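Local atomic coordinates of putative glutathionylspermidine synthase (Methylobacillus flagellatus, PDB entry 3N6X), a protein that is probably an ATP-grasp ligase related to glutathionylspermidine synthases, with substrates that are not established. Residues T219-T224 and D271-R276. Sequence-based numbering, arbitrary orientation.
Sequences TVVLLT and DVIYRR
Leu223 CB touches Ile273 CG2 at 3.6 Å on one face of two parallel strands. The Leu223 main chain bonds twice: N to Tyr274 O at 3.0 Å, and O from Arg276 N at 2.9 Å. Leu222 and Tyr274 are neighbours on the other face, and both side chains leave it in the same direction. Leu222 CD1 meets the ring obliquely, 3.6 Å from Tyr274 CD2. Leu222 CD2 packs against Arg276 CG at 3.7 Å. Arg276 CG also lies over one ring face, toward its rim. Arg276 bends at chi2 and chi3 (both -65°), which brings NH1 to Tyr274 OH at 3.0 Å; NH2 forms a salt bridge with Glu234. With an alanine in place of Tyr274, a gap would probably open beside Leu222 CD1 and under Arg276 CG, and Arg276 NH1 would lose its hydroxyl partner. Val221 bonds to Val272 and Tyr274. Thr219 O accepts from Asp271 N and Val272 N. Asp271 OD2 takes Thr219 N with its anti lone pair, 2.9 Å away. Helices 199-209 and 232-242 cover the sheet face that carries Val220, Leu222 and Tyr274. Helix 232-242 connects strand 220-223 to strand 245-247 in a right-handed beta-alpha-beta crossover, and strand 268-275 pairs with the other edge of 220-223.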
loop_
_atom_site.group_PDB
_atom_site.type_symbol
_atom_site.label_atom_id
_atom_site.label_comp_id
_atom_site.label_asym_id
_atom_site.label_seq_id
_atom_site.Cartn_x
_atom_site.Cartn_y
_atom_site.Cartn_z
ATOM N N THR A 219 13.596 -21.949 6.892
ATOM C CA THR A 219 14.439 -20.836 7.249
ATOM C C THR A 219 13.978 -19.649 6.399
ATOM O O THR A 219 13.886 -19.772 5.182
ATOM C CB THR A 219 15.917 -21.201 7.018
ATOM O OG1 THR A 219 16.270 -22.259 7.911
ATOM C CG2 THR A 219 16.857 -20.014 7.221
ATOM N N VAL A 220 13.657 -18.526 7.043
ATOM C CA VAL A 220 13.168 -17.325 6.363
ATOM C C VAL A 220 14.165 -16.185 6.535
ATOM O O VAL A 220 14.639 -15.950 7.638
ATOM C CB VAL A 220 11.747 -16.914 6.867
ATOM C CG1 VAL A 220 11.181 -15.755 6.042
ATOM C CG2 VAL A 220 10.785 -18.102 6.865
ATOM N N VAL A 221 14.495 -15.489 5.441
ATOM C CA VAL A 221 15.381 -14.323 5.480
ATOM C C VAL A 221 14.696 -13.144 4.762
ATOM O O VAL A 221 13.757 -13.356 3.993
ATOM C CB VAL A 221 16.802 -14.608 4.885
ATOM C CG1 VAL A 221 17.496 -15.770 5.602
ATOM C CG2 VAL A 221 16.741 -14.845 3.377
ATOM N N LEU A 222 15.152 -11.920 5.026
ATOM C CA LEU A 222 14.667 -10.740 4.320
ATOM C C LEU A 222 15.804 -10.213 3.426
ATOM O O LEU A 222 16.831 -9.755 3.942
ATOM C CB LEU A 222 14.196 -9.645 5.300
ATOM C CG LEU A 222 13.269 -8.532 4.715
ATOM C CD1 LEU A 222 12.559 -7.786 5.830
ATOM C CD2 LEU A 222 14.050 -7.531 3.847
ATOM N N LEU A 223 15.635 -10.317 2.086
ATOM C CA LEU A 223 16.638 -9.821 1.135
ATOM C C LEU A 223 16.442 -8.311 0.864
ATOM O O LEU A 223 15.409 -7.901 0.342
ATOM C CB LEU A 223 16.622 -10.649 -0.159
ATOM C CG LEU A 223 17.473 -10.163 -1.332
ATOM C CD1 LEU A 223 18.979 -10.262 -1.025
ATOM C CD2 LEU A 223 17.140 -10.941 -2.591
ATOM N N THR A 224 17.413 -7.496 1.305
ATOM C CA THR A 224 17.373 -6.038 1.166
ATOM C C THR A 224 18.408 -5.530 0.135
ATOM O O THR A 224 19.505 -6.098 0.031
ATOM C CB THR A 224 17.592 -5.357 2.551
ATOM O OG1 THR A 224 17.459 -3.945 2.406
ATOM C CG2 THR A 224 18.975 -5.666 3.160
ATOM N N ASP A 271 14.956 -21.306 2.838
ATOM C CA ASP A 271 13.761 -21.877 2.219
ATOM C C ASP A 271 12.801 -20.833 1.670
ATOM O O ASP A 271 12.152 -21.078 0.646
ATOM C CB ASP A 271 13.056 -22.841 3.184
ATOM C CG ASP A 271 13.992 -23.935 3.682
ATOM O OD1 ASP A 271 14.461 -24.750 2.841
ATOM O OD2 ASP A 271 14.325 -23.925 4.886
ATOM N N VAL A 272 12.687 -19.680 2.358
ATOM C CA VAL A 272 11.786 -18.602 1.953
ATOM C C VAL A 272 12.524 -17.272 2.018
ATOM O O VAL A 272 13.144 -16.961 3.037
ATOM C CB VAL A 272 10.467 -18.557 2.804
ATOM C CG1 VAL A 272 9.503 -17.496 2.271
ATOM C CG2 VAL A 272 9.785 -19.928 2.866
ATOM N N ILE A 273 12.446 -16.478 0.939
ATOM C CA ILE A 273 13.041 -15.138 0.906
ATOM C C ILE A 273 11.937 -14.098 0.787
ATOM O O ILE A 273 11.192 -14.085 -0.208
ATOM C CB ILE A 273 14.073 -14.978 -0.252
ATOM C CG1 ILE A 273 15.281 -15.913 -0.077
ATOM C CG2 ILE A 273 14.514 -13.509 -0.387
ATOM C CD1 ILE A 273 16.058 -16.187 -1.408
ATOM N N TYR A 274 11.827 -13.232 1.789
ATOM C CA TYR A 274 10.925 -12.105 1.736
ATOM C C TYR A 274 11.706 -11.040 0.996
ATOM O O TYR A 274 12.653 -10.476 1.544
ATOM C CB TYR A 274 10.540 -11.671 3.171
ATOM C CG TYR A 274 9.777 -10.364 3.295
ATOM C CD1 TYR A 274 8.947 -9.915 2.269
ATOM C CD2 TYR A 274 9.780 -9.647 4.486
ATOM C CE1 TYR A 274 8.253 -8.709 2.375
ATOM C CE2 TYR A 274 9.064 -8.456 4.617
ATOM C CZ TYR A 274 8.311 -7.983 3.554
ATOM O OH TYR A 274 7.612 -6.800 3.678
ATOM N N ARG A 275 11.447 -10.903 -0.317
ATOM C CA ARG A 275 12.247 -9.986 -1.135
ATOM C C ARG A 275 11.771 -8.548 -1.088
ATOM O O ARG A 275 10.593 -8.269 -1.336
ATOM C CB ARG A 275 12.429 -10.496 -2.599
ATOM C CG ARG A 275 11.145 -10.670 -3.390
ATOM C CD ARG A 275 11.265 -10.126 -4.801
ATOM N NE ARG A 275 9.987 -10.201 -5.514
ATOM C CZ ARG A 275 9.309 -9.139 -5.947
ATOM N NH1 ARG A 275 9.803 -7.917 -5.786
ATOM N NH2 ARG A 275 8.141 -9.293 -6.566
ATOM N N ARG A 276 12.679 -7.632 -0.743
ATOM C CA ARG A 276 12.379 -6.208 -0.764
ATOM C C ARG A 276 13.232 -5.533 -1.846
ATOM O O ARG A 276 13.618 -4.371 -1.730
ATOM C CB ARG A 276 12.537 -5.568 0.635
ATOM C CG ARG A 276 11.477 -6.047 1.660
ATOM C CD ARG A 276 10.037 -5.624 1.312
ATOM N NE ARG A 276 9.868 -4.166 1.351
ATOM C CZ ARG A 276 9.394 -3.499 2.396
ATOM N NH1 ARG A 276 8.984 -4.151 3.478
ATOM N NH2 ARG A 276 9.317 -2.176 2.365
#